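Structural polyprotein, VP1 (Israeli acute paralysis virus, PDB 5CDD) probably serves as a structural building block of the viral capsid, a jelly-roll coat protein that assembles with other capsid chains into pentamers. Local coordinates at residues 45-51 with 74-78; 82-88 with 153-157; 94-100 with 176-182. All coordinates share one frame; numbering follows the deposited sequence.

Interaction 1. Residues 45-51 with 74-78; sequences TFRTITD and GRDYM
Arg47 and Tyr77 meet at a slant, guanidinium and ring planes 51° apart, so this is no stack. Tyr77 puts the CE2 corner of its ring over one face of the Arg47 guanidinium, with Tyr77 CE2 3.3 Å from Arg47 NE. Arg47 gets there by bending at CG (chi2 -71°), which turns the group back along its own strand. Arg47 NH1 then binds Phe46 O at 2.8 Å, a partner lying nearly in the guanidinium plane, while Arg47 NH2 makes only a weak 3.4 Å bond to Tyr77 OH. Thr45 OG1 comes to the edge of the Tyr77 ring, 3.5 Å from Tyr77 CD2.

Arg75, extended from CG to NE, reaches toward Asp51. Arg75 NH2 forms a salt bridge with Asp51 OD2 at 3.2 Å, from the syn side but tilted out of the carboxylate plane, and Thr48 OG1 sits over a guanidinium face. Arg75 NE goes to Asp127 of a second copy of this protein, so one arginine serves both the fold and a subunit interface. Asp76 lies alongside Ile49, its OD1 against CG2 of Ile49; as N-cap residue it accepts from Ser79 N through OD2, and OD1 also has a charged partner in Arg182.

The contact thus seats the start of helix 77-82 on strand 47-55, where Ile49 and Thr50 form a classic bulge opposite Val180 of strand 176-184 and Ile49 also packs on helix 64-73.

Interaction 2. Residues 82-88 with 153-157; sequences SYLYRFY and KIPIA
Ile156 N and Arg86 O open the tight half of this contact with an almost straight hydrogen bond of 2.7 Å. Two more bonds join Tyr88 and Ile154 in an antiparallel pair, Tyr88 N giving to Ile154 O at 2.9 Å and Ile154 N giving back to Tyr88 O. CG1 of Ile156 lies beside the backbone N and the chain continues extended (chi2 177°), which carries CD1 in among the carbonyls of the type I turn Ser82-Tyr85, while CG2 rests on Ser82 CB.

Two aromatic rings pack beside the pair. Ile154 and Tyr88 run side by side, CB of Ile154 lying 3.9 Å from the Tyr88 centroid, off-centre over the face, and the phenol OH goes on to Asp165. Lys153 lies over one face of the Phe87 ring, its CE 3.9 Å from the Phe87 centroid and centred on the ring; Arg86 CG covers the opposite side. Pro155 CG also touches Phe87, at CE1.

The fit slackens toward the ends. Lys153 NZ is 5.4 Å from the Phe87 centroid, at most a weak cation-pi attraction, and hydrogen-bonds instead to Val46 O of another capsid chain. Of the Tyr85 side chain only CB comes near, 4.1 Å from Ile156 CD1, its hydroxyl binding Glu53 O of that neighbouring chain.

In the fold, the short strand 154-155, set in the long connection between strands 140-145 and 166-172, joins the beginning of strand 87-98, where the classic bulge of Arg86 and Phe87 faces Gly191 of strand 189-191; Phe190 of that strand packs against Tyr88 and Ile156.

Interaction 3. Residues 94-100 with 176-182; sequences YKFFNTT and TTQIVAR
Phe97 pairs with Ile179, and its side chain can be followed from CB outward. Phe97 CB lies 4.0 Å from Ile179 CB. With CG anti to the carbonyl carbon (chi1 -57°), the ring turns its edge to the partner strand: Phe97 CD1 stands 3.4 Å from Ile179 O, in the ring plane, and one atom further CE1 reaches the methyl of Ala181 at 4.0 Å. The ring also meets Tyr20 of another capsid chain.

The backbone beneath is a regular antiparallel ladder. Phe97 and Ile179 exchange N-H and C=O, each bond 2.9 Å from N to O, and Lys95 does the same with Ala181. The opposite face carries the non-hydrogen-bonded pairs: Phe96 lies alongside Val180, Phe96 CD2 3.8 Å from Val180 CG2, and Tyr94 alongside Arg182, with Tyr94 CD2 touching CB of Arg182. The Arg182 guanidinium runs on to Asp71.

Past Asn98 threonine side chains take over part of the bonding. Asn98 OD1 takes the N-H of Thr100, an Asx turn in which the donor stands above the amide plane. Thr99 N still binds Thr177 O, whereas Thr177 N is met by a hydroxyl, Thr100 OG1, at 2.7 Å. Thr99 CG2 packs on Ile179 CG1, the two side chains roughly at right angles.

These strands are the central pair of one sheet of the jelly roll: strand 176-184 is flanked by 47-55, and strand 87-98 by 140-145. Tyr94 and Phe96 point inward onto Leu168 of strand 166-172, in the facing sheet, and Arg182 onto helix 64-73.

Interactions 1 and 3 touch directly: Asp76 OD1 forms a salt bridge with Arg182 NE at 2.7 Å, and strands 47-55 and 176-184 are neighbours in one sheet. Interactions 2 and 3 share strand 87-98 but occupy its two ends, their centres about 26 Å apart on opposite sides of the chain's centre. All three are largely buried. Interaction 1, nearest that centre, relies on charged and polar side chains between helix start and strand; interaction 2 combines a short ladder with aromatic faces beside other capsid chains; interaction 3 is mostly backbone pairing, turning to threonine hydroxyls at its partly exposed end. Interactions 1 and 3 both also meet the second copy of this protein.

Interaction 1. Residues 45-51 with 74-78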
loop_
_atom_site.group_PDB
_atom_site.type_symbol
_atom_site.label_atom_id
_atom_site.label_comp_id
_atom_site.label_asym_id
_atom_site.label_seq_id
_atom_site.Cartn_x
_atom_site.Cartn_y
_atom_site.Cartn_z
ATOM N N THR A 45 8.155 31.625 -10.294
ATOM C CA THR A 45 8.437 31.401 -11.706
ATOM C C THR A 45 9.759 32.085 -12.040
ATOM O O THR A 45 10.010 33.205 -11.594
ATOM C CB THR A 45 7.354 32.024 -12.603
ATOM O OG1 THR A 45 7.254 33.425 -12.321
ATOM C CG2 THR A 45 6.011 31.372 -12.358
ATOM N N PHE A 46 10.603 31.417 -12.818
ATOM C CA PHE A 46 11.886 31.995 -13.198
ATOM C C PHE A 46 11.763 32.837 -14.454
ATOM O O PHE A 46 11.003 32.506 -15.364
ATOM C CB PHE A 46 12.932 30.902 -13.425
ATOM C CG PHE A 46 13.485 30.317 -12.158
ATOM C CD1 PHE A 46 12.717 29.463 -11.374
ATOM C CD2 PHE A 46 14.774 30.631 -11.741
ATOM C CE1 PHE A 46 13.226 28.930 -10.191
ATOM C CE2 PHE A 46 15.290 30.105 -10.562
ATOM C CZ PHE A 46 14.515 29.252 -9.786
ATOM N N ARG A 47 12.518 33.927 -14.495
ATOM C CA ARG A 47 12.517 34.830 -15.640
ATOM C C ARG A 47 13.936 35.342 -15.840
ATOM O O ARG A 47 14.657 35.572 -14.869
ATOM C CB ARG A 47 11.560 35.996 -15.390
ATOM C CG ARG A 47 10.088 35.617 -15.483
ATOM C CD ARG A 47 9.692 35.342 -16.921
ATOM N NE ARG A 47 8.267 35.059 -17.068
ATOM C CZ ARG A 47 7.697 33.890 -16.790
ATOM N NH1 ARG A 47 8.431 32.878 -16.348
ATOM N NH2 ARG A 47 6.390 33.730 -16.964
ATOM N N THR A 48 14.342 35.510 -17.094
ATOM C CA THR A 48 15.691 35.983 -17.381
ATOM C C THR A 48 15.856 37.452 -17.020
ATOM O O THR A 48 14.939 38.252 -17.203
ATOM C CB THR A 48 16.061 35.796 -18.874
ATOM O OG1 THR A 48 15.189 36.583 -19.693
ATOM C CG2 THR A 48 15.936 34.337 -19.273
ATOM N N ILE A 49 17.025 37.796 -16.489
ATOM C CA ILE A 49 17.323 39.172 -16.122
ATOM C C ILE A 49 18.440 39.690 -17.012
ATOM O O ILE A 49 18.727 40.881 -17.035
ATOM C CB ILE A 49 17.756 39.283 -14.648
ATOM C CG1 ILE A 49 18.952 38.363 -14.376
ATOM C CG2 ILE A 49 16.592 38.930 -13.753
ATOM C CD1 ILE A 49 19.475 38.411 -12.946
ATOM N N THR A 50 19.066 38.777 -17.745
ATOM C CA THR A 50 20.143 39.114 -18.667
ATOM C C THR A 50 20.396 37.930 -19.585
ATOM O O THR A 50 20.630 36.816 -19.122
ATOM C CB THR A 50 21.461 39.462 -17.929
ATOM O OG1 THR A 50 22.462 39.823 -18.889
ATOM C CG2 THR A 50 21.961 38.277 -17.126
ATOM N N ASP A 51 20.331 38.164 -20.891
ATOM C CA ASP A 51 20.561 37.092 -21.848
ATOM C C ASP A 51 22.051 36.899 -22.070
ATOM O O ASP A 51 22.462 36.066 -22.873
ATOM C CB ASP A 51 19.875 37.409 -23.179
ATOM C CG ASP A 51 18.366 37.528 -23.046
ATOM O OD1 ASP A 51 17.702 36.502 -22.778
ATOM O OD2 ASP A 51 17.842 38.652 -23.208
ATOM N N GLY A 74 13.451 46.715 -13.769
ATOM C CA GLY A 74 12.055 46.321 -13.712
ATOM C C GLY A 74 11.659 45.415 -14.860
ATOM O O GLY A 74 10.499 45.400 -15.271
ATOM N N ARG A 75 12.622 44.656 -15.379
ATOM C CA ARG A 75 12.360 43.742 -16.484
ATOM C C ARG A 75 11.702 42.447 -16.011
ATOM O O ARG A 75 10.656 42.058 -16.531
ATOM C CB ARG A 75 13.655 43.408 -17.232
ATOM C CG ARG A 75 13.437 42.480 -18.419
ATOM C CD ARG A 75 14.742 41.993 -19.025
ATOM N NE ARG A 75 14.505 40.965 -20.038
ATOM C CZ ARG A 75 15.462 40.269 -20.644
ATOM N NH1 ARG A 75 16.736 40.485 -20.344
ATOM N NH2 ARG A 75 15.146 39.348 -21.544
ATOM N N ASP A 76 12.311 41.777 -15.032
ATOM C CA ASP A 76 11.753 40.528 -14.515
ATOM C C ASP A 76 10.707 40.794 -13.435
ATOM O O ASP A 76 10.484 41.939 -13.045
ATOM C CB ASP A 76 12.858 39.620 -13.957
ATOM C CG ASP A 76 13.418 40.111 -12.635
ATOM O OD1 ASP A 76 14.175 39.351 -11.994
ATOM O OD2 ASP A 76 13.107 41.253 -12.233
ATOM N N TYR A 77 10.074 39.734 -12.946
ATOM C CA TYR A 77 9.042 39.875 -11.926
ATOM C C TYR A 77 9.555 40.366 -10.578
ATOM O O TYR A 77 8.919 41.207 -9.944
ATOM C CB TYR A 77 8.294 38.552 -11.738
ATOM C CG TYR A 77 7.536 38.098 -12.965
ATOM C CD1 TYR A 77 6.835 39.011 -13.747
ATOM C CD2 TYR A 77 7.497 36.752 -13.329
ATOM C CE1 TYR A 77 6.115 38.602 -14.862
ATOM C CE2 TYR A 77 6.776 36.331 -14.445
ATOM C CZ TYR A 77 6.088 37.263 -15.205
ATOM O OH TYR A 77 5.376 36.863 -16.312
ATOM N N MET A 78 10.694 39.848 -10.132
ATOM C CA MET A 78 11.240 40.276 -8.851
ATOM C C MET A 78 11.498 41.775 -8.831
ATOM O O MET A 78 11.196 42.451 -7.848
ATOM C CB MET A 78 12.531 39.522 -8.530
ATOM C CG MET A 78 12.296 38.105 -8.049
ATOM S SD MET A 78 13.784 37.356 -7.391
ATOM C CE MET A 78 13.833 38.091 -5.774
#

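Interaction 2. Residues 82-88 with 153-157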
loop_
_atom_site.group_PDB
_atom_site.type_symbol
_atom_site.label_atom_id
_atom_site.label_comp_id
_atom_site.label_asym_id
_atom_site.label_seq_id
_atom_site.Cartn_x
_atom_site.Cartn_y
_atom_site.Cartn_z
ATOM N N SER A 82 8.855 44.500 -7.145
ATOM C CA SER A 82 9.492 45.098 -5.976
ATOM C C SER A 82 9.136 46.574 -5.825
ATOM O O SER A 82 9.152 47.114 -4.719
ATOM C CB SER A 82 11.016 44.948 -6.057
ATOM O OG SER A 82 11.574 45.832 -7.014
ATOM N N TYR A 83 8.811 47.218 -6.941
ATOM C CA TYR A 83 8.463 48.634 -6.937
ATOM C C TYR A 83 7.116 48.950 -6.291
ATOM O O TYR A 83 6.813 50.114 -6.028
ATOM C CB TYR A 83 8.494 49.177 -8.367
ATOM C CG TYR A 83 9.869 49.618 -8.823
ATOM C CD1 TYR A 83 10.435 50.797 -8.340
ATOM C CD2 TYR A 83 10.599 48.864 -9.741
ATOM C CE1 TYR A 83 11.695 51.220 -8.762
ATOM C CE2 TYR A 83 11.864 49.276 -10.170
ATOM C CZ TYR A 83 12.404 50.457 -9.677
ATOM O OH TYR A 83 13.644 50.883 -10.104
ATOM N N LEU A 84 6.315 47.921 -6.030
ATOM C CA LEU A 84 5.004 48.106 -5.408
ATOM C C LEU A 84 5.047 47.928 -3.892
ATOM O O LEU A 84 4.056 48.176 -3.206
ATOM C CB LEU A 84 3.993 47.113 -5.987
ATOM C CG LEU A 84 3.621 47.216 -7.465
ATOM C CD1 LEU A 84 2.676 46.082 -7.831
ATOM C CD2 LEU A 84 2.966 48.559 -7.738
ATOM N N TYR A 85 6.195 47.502 -3.372
ATOM C CA TYR A 85 6.354 47.268 -1.939
ATOM C C TYR A 85 7.605 47.944 -1.391
ATOM O O TYR A 85 8.415 48.471 -2.153
ATOM C CB TYR A 85 6.417 45.763 -1.685
ATOM C CG TYR A 85 5.219 45.027 -2.243
ATOM C CD1 TYR A 85 4.024 44.955 -1.526
ATOM C CD2 TYR A 85 5.263 44.444 -3.509
ATOM C CE1 TYR A 85 2.902 44.325 -2.056
ATOM C CE2 TYR A 85 4.144 43.812 -4.051
ATOM C CZ TYR A 85 2.969 43.759 -3.319
ATOM O OH TYR A 85 1.856 43.153 -3.853
ATOM N N ARG A 86 7.767 47.919 -0.069
ATOM C CA ARG A 86 8.925 48.546 0.563
ATOM C C ARG A 86 9.907 47.559 1.193
ATOM O O ARG A 86 11.092 47.862 1.327
ATOM C CB ARG A 86 8.471 49.540 1.634
ATOM C CG ARG A 86 9.617 50.311 2.282
ATOM C CD ARG A 86 10.294 51.230 1.275
ATOM N NE ARG A 86 9.437 52.353 0.899
ATOM C CZ ARG A 86 9.586 53.073 -0.208
ATOM N NH1 ARG A 86 10.559 52.789 -1.062
ATOM N NH2 ARG A 86 8.762 54.081 -0.462
ATOM N N PHE A 87 9.419 46.386 1.580
ATOM C CA PHE A 87 10.269 45.382 2.216
ATOM C C PHE A 87 10.217 44.038 1.506
ATOM O O PHE A 87 9.266 43.743 0.781
ATOM C CB PHE A 87 9.829 45.170 3.667
ATOM C CG PHE A 87 9.930 46.396 4.523
ATOM C CD1 PHE A 87 11.153 46.794 5.055
ATOM C CD2 PHE A 87 8.798 47.156 4.802
ATOM C CE1 PHE A 87 11.249 47.929 5.855
ATOM C CE2 PHE A 87 8.883 48.294 5.601
ATOM C CZ PHE A 87 10.112 48.682 6.128
ATOM N N TYR A 88 11.250 43.228 1.721
ATOM C CA TYR A 88 11.313 41.890 1.143
ATOM C C TYR A 88 11.713 40.930 2.256
ATOM O O TYR A 88 12.142 41.357 3.329
ATOM C CB TYR A 88 12.310 41.830 -0.024
ATOM C CG TYR A 88 13.776 41.820 0.349
ATOM C CD1 TYR A 88 14.379 40.677 0.874
ATOM C CD2 TYR A 88 14.571 42.943 0.138
ATOM C CE1 TYR A 88 15.740 40.653 1.176
ATOM C CE2 TYR A 88 15.930 42.931 0.436
ATOM C CZ TYR A 88 16.508 41.785 0.952
ATOM O OH TYR A 88 17.856 41.775 1.238
ATOM N N LYS A 153 12.987 41.424 8.119
ATOM C CA LYS A 153 12.687 41.975 6.801
ATOM C C LYS A 153 13.694 43.068 6.456
ATOM O O LYS A 153 14.242 43.722 7.343
ATOM C CB LYS A 153 11.254 42.526 6.742
ATOM C CG LYS A 153 10.947 43.683 7.679
ATOM C CD LYS A 153 9.534 44.202 7.415
ATOM C CE LYS A 153 9.101 45.272 8.409
ATOM N NZ LYS A 153 8.932 44.740 9.789
ATOM N N ILE A 154 13.942 43.249 5.164
ATOM C CA ILE A 154 14.894 44.251 4.694
ATOM C C ILE A 154 14.227 45.223 3.723
ATOM O O ILE A 154 13.352 44.832 2.948
ATOM C CB ILE A 154 16.069 43.589 3.935
ATOM C CG1 ILE A 154 16.608 42.377 4.708
ATOM C CG2 ILE A 154 17.173 44.603 3.710
ATOM C CD1 ILE A 154 17.370 42.707 5.976
ATOM N N PRO A 155 14.627 46.509 3.758
ATOM C CA PRO A 155 14.021 47.477 2.837
ATOM C C PRO A 155 14.487 47.196 1.409
ATOM O O PRO A 155 15.675 46.973 1.170
ATOM C CB PRO A 155 14.540 48.823 3.350
ATOM C CG PRO A 155 14.771 48.573 4.800
ATOM C CD PRO A 155 15.411 47.208 4.791
ATOM N N ILE A 156 13.552 47.197 0.466
ATOM C CA ILE A 156 13.895 46.940 -0.923
ATOM C C ILE A 156 14.794 48.053 -1.451
ATOM O O ILE A 156 14.421 49.227 -1.432
ATOM C CB ILE A 156 12.638 46.850 -1.805
ATOM C CG1 ILE A 156 11.747 45.705 -1.320
ATOM C CG2 ILE A 156 13.038 46.632 -3.252
ATOM C CD1 ILE A 156 10.445 45.577 -2.078
ATOM N N ALA A 157 15.980 47.671 -1.917
ATOM C CA ALA A 157 16.955 48.617 -2.454
ATOM C C ALA A 157 17.438 49.581 -1.376
ATOM O O ALA A 157 17.751 50.738 -1.658
ATOM C CB ALA A 157 16.353 49.391 -3.620
#

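Interaction 3. Residues 94-100 with 176-182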
loop_
_atom_site.group_PDB
_atom_site.type_symbol
_atom_site.label_atom_id
_atom_site.label_comp_id
_atom_site.label_asym_id
_atom_site.label_seq_id
_atom_site.Cartn_x
_atom_site.Cartn_y
_atom_site.Cartn_z
ATOM N N TYR A 94 18.791 31.216 -8.319
ATOM C CA TYR A 94 19.402 31.648 -9.570
ATOM C C TYR A 94 19.724 30.461 -10.467
ATOM O O TYR A 94 20.042 29.373 -9.987
ATOM C CB TYR A 94 20.704 32.419 -9.311
ATOM C CG TYR A 94 20.560 33.663 -8.466
ATOM C CD1 TYR A 94 20.592 33.593 -7.074
ATOM C CD2 TYR A 94 20.403 34.915 -9.059
ATOM C CE1 TYR A 94 20.473 34.745 -6.291
ATOM C CE2 TYR A 94 20.282 36.069 -8.290
ATOM C CZ TYR A 94 20.319 35.978 -6.907
ATOM O OH TYR A 94 20.202 37.120 -6.144
ATOM N N LYS A 95 19.635 30.676 -11.773
ATOM C CA LYS A 95 19.958 29.644 -12.747
ATOM C C LYS A 95 20.838 30.278 -13.812
ATOM O O LYS A 95 20.465 31.284 -14.419
ATOM C CB LYS A 95 18.694 29.070 -13.397
ATOM C CG LYS A 95 17.768 28.348 -12.439
ATOM C CD LYS A 95 16.773 27.472 -13.188
ATOM C CE LYS A 95 15.684 26.954 -12.260
ATOM N NZ LYS A 95 16.241 26.306 -11.038
ATOM N N PHE A 96 22.015 29.702 -14.022
ATOM C CA PHE A 96 22.937 30.222 -15.018
ATOM C C PHE A 96 23.061 29.247 -16.178
ATOM O O PHE A 96 23.636 28.168 -16.033
ATOM C CB PHE A 96 24.316 30.465 -14.396
ATOM C CG PHE A 96 24.281 31.311 -13.155
ATOM C CD1 PHE A 96 23.952 30.752 -11.923
ATOM C CD2 PHE A 96 24.563 32.674 -13.219
ATOM C CE1 PHE A 96 23.902 31.537 -10.768
ATOM C CE2 PHE A 96 24.515 33.470 -12.072
ATOM C CZ PHE A 96 24.184 32.899 -10.842
ATOM N N PHE A 97 22.506 29.624 -17.326
ATOM C CA PHE A 97 22.573 28.782 -18.511
ATOM C C PHE A 97 23.827 29.148 -19.295
ATOM O O PHE A 97 23.890 30.196 -19.935
ATOM C CB PHE A 97 21.337 28.982 -19.389
ATOM C CG PHE A 97 20.039 28.714 -18.684
ATOM C CD1 PHE A 97 19.510 29.641 -17.792
ATOM C CD2 PHE A 97 19.344 27.530 -18.910
ATOM C CE1 PHE A 97 18.303 29.396 -17.136
ATOM C CE2 PHE A 97 18.137 27.275 -18.259
ATOM C CZ PHE A 97 17.616 28.210 -17.371
ATOM N N ASN A 98 24.824 28.277 -19.230
ATOM C CA ASN A 98 26.089 28.494 -19.916
ATOM C C ASN A 98 25.930 28.659 -21.424
ATOM O O ASN A 98 25.180 27.923 -22.064
ATOM C CB ASN A 98 27.030 27.323 -19.630
ATOM C CG ASN A 98 28.311 27.398 -20.427
ATOM O OD1 ASN A 98 29.108 28.323 -20.258
ATOM N ND2 ASN A 98 28.516 26.425 -21.309
ATOM N N THR A 99 26.640 29.634 -21.984
ATOM C CA THR A 99 26.607 29.889 -23.421
ATOM C C THR A 99 28.043 30.072 -23.899
ATOM O O THR A 99 28.291 30.522 -25.018
ATOM C CB THR A 99 25.797 31.161 -23.768
ATOM O OG1 THR A 99 26.452 32.317 -23.232
ATOM C CG2 THR A 99 24.393 31.065 -23.196
ATOM N N THR A 100 28.983 29.711 -23.031
ATOM C CA THR A 100 30.407 29.826 -23.319
ATOM C C THR A 100 30.907 28.632 -24.120
ATOM O O THR A 100 30.714 27.487 -23.717
ATOM C CB THR A 100 31.235 29.876 -22.020
ATOM O OG1 THR A 100 30.645 30.805 -21.104
ATOM C CG2 THR A 100 32.661 30.306 -22.319
ATOM N N THR A 176 33.561 33.110 -18.668
ATOM C CA THR A 176 32.224 32.661 -19.010
ATOM C C THR A 176 31.275 33.722 -19.544
ATOM O O THR A 176 31.540 34.920 -19.497
ATOM C CB THR A 176 31.542 31.994 -17.800
ATOM O OG1 THR A 176 31.549 32.891 -16.682
ATOM C CG2 THR A 176 32.267 30.721 -17.429
ATOM N N THR A 177 30.156 33.235 -20.060
ATOM C CA THR A 177 29.093 34.057 -20.603
ATOM C C THR A 177 27.829 33.209 -20.474
ATOM O O THR A 177 27.722 32.147 -21.086
ATOM C CB THR A 177 29.355 34.408 -22.081
ATOM O OG1 THR A 177 28.223 35.109 -22.603
ATOM C CG2 THR A 177 29.614 33.155 -22.908
ATOM N N GLN A 178 26.880 33.658 -19.659
ATOM C CA GLN A 178 25.662 32.883 -19.463
ATOM C C GLN A 178 24.380 33.693 -19.404
ATOM O O GLN A 178 24.397 34.909 -19.203
ATOM C CB GLN A 178 25.762 32.054 -18.177
ATOM C CG GLN A 178 27.170 31.631 -17.802
ATOM C CD GLN A 178 27.864 32.637 -16.902
ATOM O OE1 GLN A 178 27.813 33.844 -17.135
ATOM N NE2 GLN A 178 28.527 32.137 -15.871
ATOM N N ILE A 179 23.267 32.993 -19.591
ATOM C CA ILE A 179 21.948 33.600 -19.517
ATOM C C ILE A 179 21.555 33.434 -18.056
ATOM O O ILE A 179 21.536 32.317 -17.537
ATOM C CB ILE A 179 20.928 32.856 -20.398
ATOM C CG1 ILE A 179 21.394 32.856 -21.857
ATOM C CG2 ILE A 179 19.570 33.520 -20.278
ATOM C CD1 ILE A 179 20.536 32.019 -22.781
ATOM N N VAL A 180 21.260 34.540 -17.389
ATOM C CA VAL A 180 20.895 34.478 -15.984
ATOM C C VAL A 180 19.401 34.667 -15.753
ATOM O O VAL A 180 18.799 35.632 -16.228
ATOM C CB VAL A 180 21.669 35.538 -15.169
ATOM C CG1 VAL A 180 21.385 35.366 -13.689
ATOM C CG2 VAL A 180 23.158 35.420 -15.446
ATOM N N ALA A 181 18.809 33.728 -15.023
ATOM C CA ALA A 181 17.390 33.773 -14.696
ATOM C C ALA A 181 17.267 33.599 -13.188
ATOM O O ALA A 181 17.963 32.773 -12.599
ATOM C CB ALA A 181 16.653 32.657 -15.414
ATOM N N ARG A 182 16.392 34.376 -12.558
ATOM C CA ARG A 182 16.222 34.277 -11.115
ATOM C C ARG A 182 14.769 34.190 -10.670
ATOM O O ARG A 182 13.841 34.297 -11.473
ATOM C CB ARG A 182 16.873 35.472 -10.417
ATOM C CG ARG A 182 16.190 36.794 -10.704
ATOM C CD ARG A 182 16.753 37.905 -9.842
ATOM N NE ARG A 182 16.135 39.189 -10.158
ATOM C CZ ARG A 182 16.424 40.331 -9.545
ATOM N NH1 ARG A 182 17.325 40.353 -8.571
ATOM N NH2 ARG A 182 15.814 41.453 -9.909
#